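Local structure of selenium-binding protein (Sulfolobus tokodaii, 2ECE) at residues Y336-V345 and G381-S389; T56-P67 and N116-K124. The protein is of unknown precise function but may bind selenium, and is built as a beta-propeller of antiparallel sheets. All blocks are in the same frame, centred on the assembly; numbering follows the deposited sequence.

Both contacts join neighbouring blades of the propeller, at different depths. Contact 1 is buried, its centre about 11 Å from the centre of the chain, and sets the middle strands of one blade, with the turn between them, against the next blade's strand 386-388 and the loop leading into it. The centre of contact 2 is about 21 Å from that of the chain; only partly buried, it brings together the outermost strands of two other sheets, 60-65 and 121-126. The chemistry follows: tight apolar packing and one short serine-to-carbonyl bond inside, an arginine held by a threonine and an aspartate, and a water bridge, further out. The two share no strand, and their nearest atoms stay about 11 Å apart.

Contact 1. Residues Y336-V345 and G381-S389; sequences YLSLWGIGEV and GAPQMLEIS
S338 turns OG into the position between its own backbone N and carbonyl carbon (chi1 64°), and from there the hydroxyl S338 OG donates to Q384 O at 2.6 Å, in the carbonyl plane and on a lone pair. In W340, CG stands anti to the backbone N (chi1 -165°), which swings the indole over to Q384. There Q384 CG sits above the face of the five-membered ring, 4.1 Å from its centroid, in a CH-pi contact, while P383 O and A382 O lie at the ring edge. The polar ends are held elsewhere, W340 NE1 by N399 O and the Q384 amide by T324 and S400. With an alanine at W340, Q384 CG would probably lose the ring face it rests on and N399 O its indole donor. A382 CB presses on W340 O at 3.2 Å. The turn is a G1 beta bulge, with L339 O accepting from both G343 N and E344 N, and it brings V345 round to P383, where V345 CG2 and P383 CB meet tightly at 3.4 Å. L386 spans the two strands, CD1 against L337 C and L386 CD2 3.9 Å from V345 CG2. Beyond it I388 CD1 touches Y336 CD1 at 3.5 Å. Here the face of one blade packs on the first strand of the next and its lead-in loop, as adjacent blades of a beta-propeller do.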
ATOM      1  N   TYR A 336      11.790   3.959   1.361  1.00 22.52           N
ATOM      2  CA  TYR A 336      11.927   2.638   1.965  1.00 22.50           C
ATOM      3  C   TYR A 336      11.319   1.599   1.043  1.00 23.03           C
ATOM      4  O   TYR A 336      10.271   1.840   0.450  1.00 20.19           O
ATOM      5  CB  TYR A 336      11.238   2.586   3.331  1.00 23.59           C
ATOM      6  CG  TYR A 336      11.866   3.494   4.360  1.00 24.26           C
ATOM      7  CD1 TYR A 336      11.519   4.845   4.432  1.00 25.42           C
ATOM      8  CD2 TYR A 336      12.839   3.013   5.240  1.00 25.03           C
ATOM      9  CE1 TYR A 336      12.127   5.698   5.361  1.00 25.58           C
ATOM     10  CE2 TYR A 336      13.456   3.853   6.169  1.00 24.91           C
ATOM     11  CZ  TYR A 336      13.097   5.193   6.223  1.00 25.99           C
ATOM     12  OH  TYR A 336      13.717   6.027   7.129  1.00 26.60           O
ATOM     13  N   LEU A 337      11.986   0.456   0.909  1.00 22.93           N
ATOM     14  CA  LEU A 337      11.478  -0.611   0.061  1.00 23.82           C
ATOM     15  C   LEU A 337      11.451  -1.894   0.863  1.00 24.85           C
ATOM     16  O   LEU A 337      12.250  -2.086   1.784  1.00 23.46           O
ATOM     17  CB  LEU A 337      12.378  -0.883  -1.157  1.00 26.77           C
ATOM     18  CG  LEU A 337      13.223   0.088  -1.985  1.00 27.78           C
ATOM     19  CD1 LEU A 337      13.686  -0.666  -3.232  1.00 28.16           C
ATOM     20  CD2 LEU A 337      12.452   1.322  -2.379  1.00 29.94           C
ATOM     21  N   SER A 338      10.533  -2.782   0.504  1.00 23.93           N
ATOM     22  CA  SER A 338      10.462  -4.076   1.152  1.00 22.55           C
ATOM     23  C   SER A 338      10.837  -5.066   0.054  1.00 23.19           C
ATOM     24  O   SER A 338      10.525  -4.852  -1.121  1.00 21.94           O
ATOM     25  CB  SER A 338       9.048  -4.356   1.666  1.00 22.27           C
ATOM     26  OG  SER A 338       8.115  -4.432   0.597  1.00 22.52           O
ATOM     27  N   LEU A 339      11.549  -6.124   0.424  1.00 24.31           N
ATOM     28  CA  LEU A 339      11.927  -7.153  -0.533  1.00 24.03           C
ATOM     29  C   LEU A 339      11.251  -8.399   0.003  1.00 24.54           C
ATOM     30  O   LEU A 339      11.769  -9.073   0.891  1.00 22.07           O
ATOM     31  CB  LEU A 339      13.448  -7.349  -0.585  1.00 25.56           C
ATOM     32  CG  LEU A 339      14.275  -6.421  -1.484  1.00 27.29           C
ATOM     33  CD1 LEU A 339      14.326  -5.021  -0.890  1.00 27.79           C
ATOM     34  CD2 LEU A 339      15.690  -6.985  -1.627  1.00 28.02           C
ATOM     35  N   TRP A 340      10.074  -8.678  -0.539  1.00 23.77           N
ATOM     36  CA  TRP A 340       9.266  -9.808  -0.117  1.00 22.21           C
ATOM     37  C   TRP A 340       9.837 -11.162  -0.525  1.00 23.01           C
ATOM     38  O   TRP A 340       9.432 -12.190   0.005  1.00 22.15           O
ATOM     39  CB  TRP A 340       7.859  -9.646  -0.684  1.00 21.73           C
ATOM     40  CG  TRP A 340       6.852 -10.537  -0.052  1.00 22.21           C
ATOM     41  CD1 TRP A 340       6.436 -10.515   1.251  1.00 22.71           C
ATOM     42  CD2 TRP A 340       6.077 -11.547  -0.705  1.00 22.23           C
ATOM     43  NE1 TRP A 340       5.439 -11.449   1.446  1.00 21.28           N
ATOM     44  CE2 TRP A 340       5.204 -12.098   0.262  1.00 21.81           C
ATOM     45  CE3 TRP A 340       6.039 -12.046  -2.015  1.00 22.64           C
ATOM     46  CZ2 TRP A 340       4.297 -13.111  -0.042  1.00 21.81           C
ATOM     47  CZ3 TRP A 340       5.131 -13.060  -2.317  1.00 23.11           C
ATOM     48  CH2 TRP A 340       4.279 -13.580  -1.333  1.00 22.33           C
ATOM     49  N   GLY A 341      10.772 -11.161  -1.472  1.00 23.97           N
ATOM     50  CA  GLY A 341      11.370 -12.411  -1.905  1.00 24.70           C
ATOM     51  C   GLY A 341      12.615 -12.708  -1.094  1.00 23.62           C
ATOM     52  O   GLY A 341      12.679 -13.690  -0.358  1.00 22.82           O
ATOM     53  N   ILE A 342      13.608 -11.832  -1.214  1.00 24.43           N
ATOM     54  CA  ILE A 342      14.859 -12.003  -0.491  1.00 24.34           C
ATOM     55  C   ILE A 342      14.712 -11.887   1.030  1.00 25.52           C
ATOM     56  O   ILE A 342      15.329 -12.656   1.774  1.00 25.84           O
ATOM     57  CB  ILE A 342      15.906 -10.999  -1.018  1.00 24.19           C
ATOM     58  CG1 ILE A 342      16.404 -11.482  -2.384  1.00 23.58           C
ATOM     59  CG2 ILE A 342      17.048 -10.840  -0.014  1.00 25.15           C
ATOM     60  CD1 ILE A 342      17.134 -10.443  -3.184  1.00 26.54           C
ATOM     61  N   GLY A 343      13.896 -10.939   1.491  1.00 24.98           N
ATOM     62  CA  GLY A 343      13.684 -10.767   2.920  1.00 24.99           C
ATOM     63  C   GLY A 343      14.365  -9.554   3.533  1.00 25.91           C
ATOM     64  O   GLY A 343      15.146  -9.681   4.480  1.00 26.62           O
ATOM     65  N   GLU A 344      14.059  -8.366   3.017  1.00 26.50           N
ATOM     66  CA  GLU A 344      14.678  -7.153   3.540  1.00 25.91           C
ATOM     67  C   GLU A 344      13.781  -5.920   3.474  1.00 26.12           C
ATOM     68  O   GLU A 344      12.759  -5.898   2.783  1.00 23.10           O
ATOM     69  CB  GLU A 344      15.954  -6.814   2.750  1.00 26.77           C
ATOM     70  CG  GLU A 344      17.031  -7.894   2.665  1.00 28.31           C
ATOM     71  CD  GLU A 344      18.190  -7.480   1.753  1.00 30.30           C
ATOM     72  OE1 GLU A 344      18.116  -6.385   1.151  1.00 31.66           O
ATOM     73  OE2 GLU A 344      19.169  -8.245   1.630  1.00 29.22           O
ATOM     74  N   VAL A 345      14.185  -4.903   4.225  1.00 24.55           N
ATOM     75  CA  VAL A 345      13.546  -3.601   4.208  1.00 23.34           C
ATOM     76  C   VAL A 345      14.786  -2.740   4.048  1.00 23.98           C
ATOM     77  O   VAL A 345      15.759  -2.906   4.795  1.00 23.85           O
ATOM     78  CB  VAL A 345      12.851  -3.211   5.532  1.00 22.71           C
ATOM     79  CG1 VAL A 345      12.371  -1.770   5.433  1.00 21.28           C
ATOM     80  CG2 VAL A 345      11.658  -4.119   5.806  1.00 20.68           C
ATOM     81  N   GLY A 381       7.250 -15.790   5.830  1.00 24.19           N
ATOM     82  CA  GLY A 381       7.099 -14.763   4.817  1.00 25.11           C
ATOM     83  C   GLY A 381       8.282 -13.811   4.812  1.00 24.39           C
ATOM     84  O   GLY A 381       9.419 -14.220   5.074  1.00 22.38           O
ATOM     85  N   ALA A 382       8.016 -12.540   4.519  1.00 23.30           N
ATOM     86  CA  ALA A 382       9.064 -11.524   4.463  1.00 21.63           C
ATOM     87  C   ALA A 382       8.412 -10.144   4.527  1.00 22.00           C
ATOM     88  O   ALA A 382       7.188 -10.037   4.557  1.00 21.38           O
ATOM     89  CB  ALA A 382       9.852 -11.675   3.174  1.00 21.58           C
ATOM     90  N   PRO A 383       9.222  -9.070   4.566  1.00 22.62           N
ATOM     91  CA  PRO A 383       8.631  -7.727   4.622  1.00 21.54           C
ATOM     92  C   PRO A 383       7.786  -7.478   3.374  1.00 20.53           C
ATOM     93  O   PRO A 383       8.157  -7.886   2.274  1.00 18.79           O
ATOM     94  CB  PRO A 383       9.848  -6.814   4.660  1.00 22.50           C
ATOM     95  CG  PRO A 383      10.893  -7.658   5.330  1.00 22.11           C
ATOM     96  CD  PRO A 383      10.692  -8.997   4.668  1.00 22.06           C
ATOM     97  N   GLN A 384       6.591  -6.941   3.572  1.00 19.23           N
ATOM     98  CA  GLN A 384       5.728  -6.604   2.451  1.00 16.89           C
ATOM     99  C   GLN A 384       5.289  -5.141   2.599  1.00 16.70           C
ATOM    100  O   GLN A 384       5.978  -4.225   2.146  1.00 16.62           O
ATOM    101  CB  GLN A 384       4.543  -7.565   2.427  1.00 18.13           C
ATOM    102  CG  GLN A 384       3.910  -7.784   1.070  1.00 16.73           C
ATOM    103  CD  GLN A 384       3.257  -6.528   0.517  1.00 19.42           C
ATOM    104  OE1 GLN A 384       3.918  -5.683  -0.087  1.00 18.51           O
ATOM    105  NE2 GLN A 384       1.953  -6.396   0.736  1.00 17.19           N
ATOM    106  N   MET A 385       4.164  -4.919   3.267  1.00 16.30           N
ATOM    107  CA  MET A 385       3.684  -3.558   3.463  1.00 16.46           C
ATOM    108  C   MET A 385       4.520  -2.845   4.512  1.00 17.80           C
ATOM    109  O   MET A 385       4.973  -3.450   5.483  1.00 16.34           O
ATOM    110  CB  MET A 385       2.214  -3.529   3.893  1.00 18.85           C
ATOM    111  CG  MET A 385       1.224  -3.753   2.767  1.00 20.27           C
ATOM    112  SD  MET A 385       1.586  -2.810   1.275  1.00 24.59           S
ATOM    113  CE  MET A 385       1.148  -1.133   1.785  1.00 24.20           C
ATOM    114  N   LEU A 386       4.723  -1.549   4.296  1.00 16.38           N
ATOM    115  CA  LEU A 386       5.493  -0.715   5.209  1.00 17.69           C
ATOM    116  C   LEU A 386       4.690   0.536   5.516  1.00 17.54           C
ATOM    117  O   LEU A 386       3.830   0.942   4.728  1.00 18.77           O
ATOM    118  CB  LEU A 386       6.805  -0.255   4.555  1.00 16.27           C
ATOM    119  CG  LEU A 386       7.785  -1.257   3.952  1.00 13.73           C
ATOM    120  CD1 LEU A 386       8.857  -0.518   3.156  1.00 15.63           C
ATOM    121  CD2 LEU A 386       8.415  -2.075   5.069  1.00 17.34           C
ATOM    122  N   GLU A 387       4.957   1.142   6.663  1.00 17.98           N
ATOM    123  CA  GLU A 387       4.312   2.406   6.988  1.00 17.45           C
ATOM    124  C   GLU A 387       5.254   3.178   7.894  1.00 19.51           C
ATOM    125  O   GLU A 387       5.895   2.599   8.769  1.00 21.80           O
ATOM    126  CB  GLU A 387       2.957   2.214   7.650  1.00 17.58           C
ATOM    127  CG  GLU A 387       2.149   3.504   7.581  1.00 19.33           C
ATOM    128  CD  GLU A 387       2.290   4.178   6.225  1.00 19.37           C
ATOM    129  OE1 GLU A 387       1.604   3.754   5.271  1.00 15.76           O
ATOM    130  OE2 GLU A 387       3.114   5.121   6.103  1.00 18.52           O
ATOM    131  N   ILE A 388       5.350   4.482   7.667  1.00 19.08           N
ATOM    132  CA  ILE A 388       6.267   5.322   8.427  1.00 20.66           C
ATOM    133  C   ILE A 388       5.558   6.368   9.271  1.00 21.67           C
ATOM    134  O   ILE A 388       4.600   6.999   8.822  1.00 19.77           O
ATOM    135  CB  ILE A 388       7.216   6.081   7.480  1.00 21.13           C
ATOM    136  CG1 ILE A 388       7.703   5.154   6.365  1.00 21.16           C
ATOM    137  CG2 ILE A 388       8.395   6.639   8.267  1.00 24.17           C
ATOM    138  CD1 ILE A 388       8.259   5.900   5.144  1.00 16.59           C
ATOM    139  N   SER A 389       6.043   6.562  10.494  1.00 21.92           N
ATOM    140  CA  SER A 389       5.465   7.566  11.371  1.00 20.86           C
ATOM    141  C   SER A 389       5.711   8.919  10.706  1.00 20.49           C
ATOM    142  O   SER A 389       6.609   9.057   9.879  1.00 18.30           O
ATOM    143  CB  SER A 389       6.145   7.524  12.742  1.00 20.05           C
ATOM    144  OG  SER A 389       7.550   7.666  12.607  1.00 21.98           O
TER

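Contact 2. Residues T56-P67 and N116-K124; sequences TYSKIVHKVELP and NPREPKIIK
T56 and R118 open this seam between two blades of the beta-propeller, where outermost strands 60-65 and 121-126 of neighbouring sheets come together. R118 bends at chi3 (72°) and brings NH2 to T56 OG1, 3.0 Å away and near the guanidinium plane, in a fairly straight bond (155° at the hydrogen). D49 ties the pair together: its OD2 takes a hydrogen bond from T56 and a salt bridge from R118 NH1. Further along, V61 crosses R118 at about a right angle, with V61 CG2 over one face of the guanidinium and V61 CG1 3.5 Å from R118 NH2.

H62 comes next and lays its imidazole beneath E119. The aliphatic CG of E119 rides over the H62 ring face, 3.6 Å from the centroid, in a CH-pi contact, with the carboxylate turned 32° from the ring plane. At the ring edge a water in the imidazole plane lies 2.9 Å from H62 NE2 and donates to P120 O at 2.6 Å, so the water joins the H62 side chain to the backbone carbonyl of P120.

V64, the centre of an inverse gamma turn, divides its methyls: CG2 faces P120, whose ring also packs on V47 and I111, and V64 CG1 meets I122 CG1 at 3.8 Å. I122 then reaches on to L66 and P67. Its CD1 touches L66 CD2 at 3.7 Å, the two side chains crossing nearly at right angles, and I122 CD1 also meets the ring carbon P67 CD at 3.8 Å.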
ATOM      1  N   THR A  56      -0.220  -1.402  27.677  1.00 33.16           N
ATOM      2  CA  THR A  56      -0.615  -2.399  26.688  1.00 30.52           C
ATOM      3  C   THR A  56       0.167  -2.168  25.395  1.00 29.63           C
ATOM      4  O   THR A  56      -0.315  -2.451  24.300  1.00 29.48           O
ATOM      5  CB  THR A  56      -2.137  -2.366  26.393  1.00 30.07           C
ATOM      6  OG1 THR A  56      -2.571  -1.018  26.168  1.00 28.27           O
ATOM      7  CG2 THR A  56      -2.908  -2.975  27.552  1.00 29.67           C
ATOM      8  N   TYR A  57       1.386  -1.659  25.544  1.00 28.20           N
ATOM      9  CA  TYR A  57       2.267  -1.388  24.413  1.00 27.41           C
ATOM     10  C   TYR A  57       2.586  -2.681  23.660  1.00 26.96           C
ATOM     11  O   TYR A  57       2.847  -3.713  24.274  1.00 26.70           O
ATOM     12  CB  TYR A  57       3.558  -0.738  24.923  1.00 27.37           C
ATOM     13  CG  TYR A  57       4.657  -0.574  23.894  1.00 26.46           C
ATOM     14  CD1 TYR A  57       4.456   0.174  22.732  1.00 26.82           C
ATOM     15  CD2 TYR A  57       5.913  -1.147  24.098  1.00 26.61           C
ATOM     16  CE1 TYR A  57       5.483   0.351  21.802  1.00 26.14           C
ATOM     17  CE2 TYR A  57       6.939  -0.979  23.179  1.00 26.90           C
ATOM     18  CZ  TYR A  57       6.718  -0.229  22.032  1.00 25.38           C
ATOM     19  OH  TYR A  57       7.737  -0.065  21.124  1.00 25.06           O
ATOM     20  N   SER A  58       2.550  -2.615  22.331  1.00 26.87           N
ATOM     21  CA  SER A  58       2.840  -3.762  21.468  1.00 25.96           C
ATOM     22  C   SER A  58       1.836  -4.904  21.610  1.00 26.58           C
ATOM     23  O   SER A  58       2.164  -6.071  21.368  1.00 27.19           O
ATOM     24  CB  SER A  58       4.253  -4.287  21.744  1.00 27.92           C
ATOM     25  OG  SER A  58       4.650  -5.224  20.755  1.00 28.75           O
ATOM     26  N   LYS A  59       0.610  -4.564  21.995  1.00 26.01           N
ATOM     27  CA  LYS A  59      -0.451  -5.548  22.165  1.00 26.76           C
ATOM     28  C   LYS A  59      -1.649  -5.230  21.287  1.00 26.70           C
ATOM     29  O   LYS A  59      -1.925  -4.067  21.007  1.00 26.32           O
ATOM     30  CB  LYS A  59      -0.957  -5.557  23.603  1.00 27.96           C
ATOM     31  CG  LYS A  59      -0.174  -6.361  24.615  1.00 31.77           C
ATOM     32  CD  LYS A  59      -0.961  -6.330  25.917  1.00 33.10           C
ATOM     33  CE  LYS A  59      -0.450  -7.297  26.961  1.00 34.21           C
ATOM     34  NZ  LYS A  59      -1.265  -7.143  28.196  1.00 36.53           N
ATOM     35  N   ILE A  60      -2.366  -6.266  20.863  1.00 26.37           N
ATOM     36  CA  ILE A  60      -3.580  -6.060  20.086  1.00 25.89           C
ATOM     37  C   ILE A  60      -4.591  -5.807  21.193  1.00 26.30           C
ATOM     38  O   ILE A  60      -4.844  -6.689  22.015  1.00 27.28           O
ATOM     39  CB  ILE A  60      -3.996  -7.322  19.327  1.00 25.35           C
ATOM     40  CG1 ILE A  60      -2.961  -7.651  18.252  1.00 26.01           C
ATOM     41  CG2 ILE A  60      -5.376  -7.120  18.725  1.00 27.19           C
ATOM     42  CD1 ILE A  60      -3.110  -9.044  17.662  1.00 26.42           C
ATOM     43  N   VAL A  61      -5.163  -4.613  21.239  1.00 24.86           N
ATOM     44  CA  VAL A  61      -6.107  -4.305  22.297  1.00 24.21           C
ATOM     45  C   VAL A  61      -7.562  -4.479  21.887  1.00 24.95           C
ATOM     46  O   VAL A  61      -8.457  -4.435  22.731  1.00 24.43           O
ATOM     47  CB  VAL A  61      -5.873  -2.882  22.819  1.00 24.31           C
ATOM     48  CG1 VAL A  61      -4.468  -2.777  23.390  1.00 23.61           C
ATOM     49  CG2 VAL A  61      -6.063  -1.880  21.696  1.00 21.17           C
ATOM     50  N   HIS A  62      -7.790  -4.692  20.593  1.00 24.68           N
ATOM     51  CA  HIS A  62      -9.141  -4.883  20.078  1.00 24.47           C
ATOM     52  C   HIS A  62      -9.094  -5.377  18.636  1.00 24.23           C
ATOM     53  O   HIS A  62      -8.153  -5.093  17.896  1.00 21.68           O
ATOM     54  CB  HIS A  62      -9.933  -3.571  20.135  1.00 24.93           C
ATOM     55  CG  HIS A  62     -11.382  -3.717  19.775  1.00 26.71           C
ATOM     56  ND1 HIS A  62     -12.287  -4.377  20.577  1.00 28.36           N
ATOM     57  CD2 HIS A  62     -12.080  -3.292  18.693  1.00 25.39           C
ATOM     58  CE1 HIS A  62     -13.479  -4.354  20.008  1.00 27.26           C
ATOM     59  NE2 HIS A  62     -13.381  -3.701  18.864  1.00 27.46           N
ATOM     60  N   LYS A  63     -10.122  -6.125  18.257  1.00 24.06           N
ATOM     61  CA  LYS A  63     -10.238  -6.654  16.910  1.00 25.78           C
ATOM     62  C   LYS A  63     -11.628  -6.327  16.398  1.00 25.87           C
ATOM     63  O   LYS A  63     -12.631  -6.671  17.024  1.00 26.29           O
ATOM     64  CB  LYS A  63     -10.030  -8.175  16.896  1.00 25.54           C
ATOM     65  CG  LYS A  63      -8.602  -8.633  17.182  1.00 24.67           C
ATOM     66  CD  LYS A  63      -8.489 -10.151  17.053  1.00 29.30           C
ATOM     67  CE  LYS A  63      -7.057 -10.631  17.243  1.00 29.68           C
ATOM     68  NZ  LYS A  63      -6.922 -12.090  16.971  1.00 32.74           N
ATOM     69  N   VAL A  64     -11.690  -5.618  15.280  1.00 25.60           N
ATOM     70  CA  VAL A  64     -12.975  -5.284  14.690  1.00 25.28           C
ATOM     71  C   VAL A  64     -13.259  -6.441  13.742  1.00 25.75           C
ATOM     72  O   VAL A  64     -12.887  -6.413  12.568  1.00 22.69           O
ATOM     73  CB  VAL A  64     -12.905  -3.971  13.896  1.00 24.97           C
ATOM     74  CG1 VAL A  64     -14.287  -3.603  13.380  1.00 24.07           C
ATOM     75  CG2 VAL A  64     -12.349  -2.858  14.786  1.00 21.87           C
ATOM     76  N   GLU A  65     -13.890  -7.479  14.278  1.00 25.78           N
ATOM     77  CA  GLU A  65     -14.213  -8.658  13.493  1.00 28.49           C
ATOM     78  C   GLU A  65     -15.344  -8.370  12.499  1.00 27.83           C
ATOM     79  O   GLU A  65     -16.386  -7.819  12.862  1.00 27.78           O
ATOM     80  CB  GLU A  65     -14.543  -9.816  14.446  1.00 31.91           C
ATOM     81  CG  GLU A  65     -13.272 -10.356  15.115  1.00 37.61           C
ATOM     82  CD  GLU A  65     -13.518 -11.247  16.327  1.00 41.11           C
ATOM     83  OE1 GLU A  65     -14.688 -11.574  16.625  1.00 43.41           O
ATOM     84  OE2 GLU A  65     -12.518 -11.622  16.982  1.00 42.60           O
ATOM     85  N   LEU A  66     -15.114  -8.724  11.235  1.00 25.58           N
ATOM     86  CA  LEU A  66     -16.088  -8.483  10.170  1.00 25.44           C
ATOM     87  C   LEU A  66     -17.219  -9.510  10.131  1.00 25.25           C
ATOM     88  O   LEU A  66     -17.040 -10.651  10.538  1.00 24.22           O
ATOM     89  CB  LEU A  66     -15.368  -8.435   8.819  1.00 23.44           C
ATOM     90  CG  LEU A  66     -14.260  -7.372   8.790  1.00 23.47           C
ATOM     91  CD1 LEU A  66     -13.552  -7.395   7.449  1.00 20.53           C
ATOM     92  CD2 LEU A  66     -14.869  -5.994   9.062  1.00 22.57           C
ATOM     93  N   PRO A  67     -18.401  -9.109   9.630  1.00 25.40           N
ATOM     94  CA  PRO A  67     -19.578  -9.983   9.536  1.00 26.77           C
ATOM     95  C   PRO A  67     -19.565 -11.038   8.435  1.00 27.59           C
ATOM     96  O   PRO A  67     -20.426 -11.914   8.420  1.00 29.50           O
ATOM     97  CB  PRO A  67     -20.725  -8.995   9.362  1.00 26.30           C
ATOM     98  CG  PRO A  67     -20.081  -7.907   8.554  1.00 26.62           C
ATOM     99  CD  PRO A  67     -18.758  -7.724   9.271  1.00 24.29           C
ATOM    100  N   ASN A 116     -14.245   6.347  20.905  1.00 26.89           N
ATOM    101  CA  ASN A 116     -13.131   5.583  21.461  1.00 27.31           C
ATOM    102  C   ASN A 116     -12.273   4.965  20.357  1.00 26.21           C
ATOM    103  O   ASN A 116     -12.629   3.931  19.788  1.00 26.07           O
ATOM    104  CB  ASN A 116     -13.656   4.477  22.377  1.00 28.93           C
ATOM    105  CG  ASN A 116     -12.541   3.776  23.135  1.00 32.54           C
ATOM    106  OD1 ASN A 116     -12.789   2.832  23.892  1.00 36.35           O
ATOM    107  ND2 ASN A 116     -11.306   4.240  22.944  1.00 31.55           N
ATOM    108  N   PRO A 117     -11.115   5.577  20.064  1.00 25.56           N
ATOM    109  CA  PRO A 117     -10.187   5.111  19.026  1.00 24.99           C
ATOM    110  C   PRO A 117      -9.676   3.696  19.267  1.00 24.30           C
ATOM    111  O   PRO A 117      -9.297   2.998  18.326  1.00 22.65           O
ATOM    112  CB  PRO A 117      -9.049   6.139  19.082  1.00 26.80           C
ATOM    113  CG  PRO A 117      -9.674   7.339  19.729  1.00 28.76           C
ATOM    114  CD  PRO A 117     -10.544   6.723  20.786  1.00 26.71           C
ATOM    115  N   ARG A 118      -9.654   3.286  20.534  1.00 22.79           N
ATOM    116  CA  ARG A 118      -9.186   1.952  20.900  1.00 23.24           C
ATOM    117  C   ARG A 118     -10.228   0.877  20.608  1.00 22.96           C
ATOM    118  O   ARG A 118      -9.915  -0.316  20.624  1.00 22.97           O
ATOM    119  CB  ARG A 118      -8.802   1.909  22.385  1.00 23.25           C
ATOM    120  CG  ARG A 118      -7.597   2.762  22.736  1.00 24.54           C
ATOM    121  CD  ARG A 118      -7.382   2.832  24.248  1.00 25.79           C
ATOM    122  NE  ARG A 118      -6.892   1.577  24.815  1.00 25.78           N
ATOM    123  CZ  ARG A 118      -5.619   1.190  24.804  1.00 25.69           C
ATOM    124  NH1 ARG A 118      -4.690   1.955  24.253  1.00 25.41           N
ATOM    125  NH2 ARG A 118      -5.273   0.035  25.356  1.00 30.36           N
ATOM    126  N   GLU A 119     -11.463   1.293  20.347  1.00 22.30           N
ATOM    127  CA  GLU A 119     -12.523   0.335  20.046  1.00 25.39           C
ATOM    128  C   GLU A 119     -13.415   0.841  18.926  1.00 23.75           C
ATOM    129  O   GLU A 119     -14.545   1.273  19.165  1.00 24.96           O
ATOM    130  CB  GLU A 119     -13.382   0.051  21.284  1.00 27.29           C
ATOM    131  CG  GLU A 119     -14.304  -1.144  21.084  1.00 34.31           C
ATOM    132  CD  GLU A 119     -15.021  -1.572  22.351  1.00 37.31           C
ATOM    133  OE1 GLU A 119     -14.513  -1.283  23.457  1.00 39.83           O
ATOM    134  OE2 GLU A 119     -16.086  -2.217  22.237  1.00 40.27           O
ATOM    135  N   PRO A 120     -12.916   0.794  17.681  1.00 24.33           N
ATOM    136  CA  PRO A 120     -13.683   1.255  16.519  1.00 23.75           C
ATOM    137  C   PRO A 120     -14.869   0.322  16.304  1.00 25.26           C
ATOM    138  O   PRO A 120     -14.815  -0.840  16.700  1.00 23.88           O
ATOM    139  CB  PRO A 120     -12.673   1.157  15.371  1.00 22.93           C
ATOM    140  CG  PRO A 120     -11.319   1.147  16.073  1.00 23.76           C
ATOM    141  CD  PRO A 120     -11.589   0.304  17.272  1.00 21.32           C
ATOM    142  N   LYS A 121     -15.930   0.827  15.683  1.00 25.35           N
ATOM    143  CA  LYS A 121     -17.114   0.011  15.421  1.00 27.32           C
ATOM    144  C   LYS A 121     -17.596   0.180  13.985  1.00 25.96           C
ATOM    145  O   LYS A 121     -17.581   1.284  13.450  1.00 23.77           O
ATOM    146  CB  LYS A 121     -18.250   0.397  16.377  1.00 29.33           C
ATOM    147  CG  LYS A 121     -18.041  -0.024  17.832  1.00 33.59           C
ATOM    148  CD  LYS A 121     -19.181   0.482  18.710  1.00 34.37           C
ATOM    149  CE  LYS A 121     -19.067  -0.000  20.151  1.00 35.87           C
ATOM    150  NZ  LYS A 121     -19.309  -1.465  20.298  1.00 36.15           N
ATOM    151  N   ILE A 122     -18.016  -0.920  13.365  1.00 25.32           N
ATOM    152  CA  ILE A 122     -18.534  -0.872  12.002  1.00 23.85           C
ATOM    153  C   ILE A 122     -19.890  -0.188  12.096  1.00 24.08           C
ATOM    154  O   ILE A 122     -20.767  -0.658  12.820  1.00 25.12           O
ATOM    155  CB  ILE A 122     -18.765  -2.283  11.427  1.00 23.59           C
ATOM    156  CG1 ILE A 122     -17.454  -3.069  11.403  1.00 22.46           C
ATOM    157  CG2 ILE A 122     -19.373  -2.178  10.028  1.00 21.30           C
ATOM    158  CD1 ILE A 122     -17.645  -4.532  11.032  1.00 23.28           C
ATOM    159  N   ILE A 123     -20.071   0.915  11.379  1.00 22.69           N
ATOM    160  CA  ILE A 123     -21.341   1.619  11.424  1.00 23.04           C
ATOM    161  C   ILE A 123     -22.114   1.591  10.112  1.00 25.05           C
ATOM    162  O   ILE A 123     -23.269   2.012  10.063  1.00 25.37           O
ATOM    163  CB  ILE A 123     -21.159   3.089  11.891  1.00 24.05           C
ATOM    164  CG1 ILE A 123     -20.067   3.786  11.077  1.00 22.83           C
ATOM    165  CG2 ILE A 123     -20.844   3.117  13.380  1.00 24.41           C
ATOM    166  CD1 ILE A 123     -20.594   4.578   9.902  1.00 21.55           C
ATOM    167  N   LYS A 124     -21.486   1.085   9.054  1.00 24.59           N
ATOM    168  CA  LYS A 124     -22.139   0.996   7.749  1.00 25.16           C
ATOM    169  C   LYS A 124     -21.414   0.033   6.817  1.00 25.71           C
ATOM    170  O   LYS A 124     -20.182  -0.043   6.812  1.00 23.73           O
ATOM    171  CB  LYS A 124     -22.220   2.376   7.088  1.00 27.02           C
ATOM    172  CG  LYS A 124     -22.935   2.374   5.728  1.00 30.22           C
ATOM    173  CD  LYS A 124     -23.280   3.789   5.268  1.00 32.69           C
ATOM    174  CE  LYS A 124     -24.218   3.775   4.066  1.00 34.43           C
ATOM    175  NZ  LYS A 124     -24.849   5.103   3.832  1.00 37.04           N
TER
HETATM  176  O   HOH W   1     -15.739  -3.235  17.236  1.00 29.15           O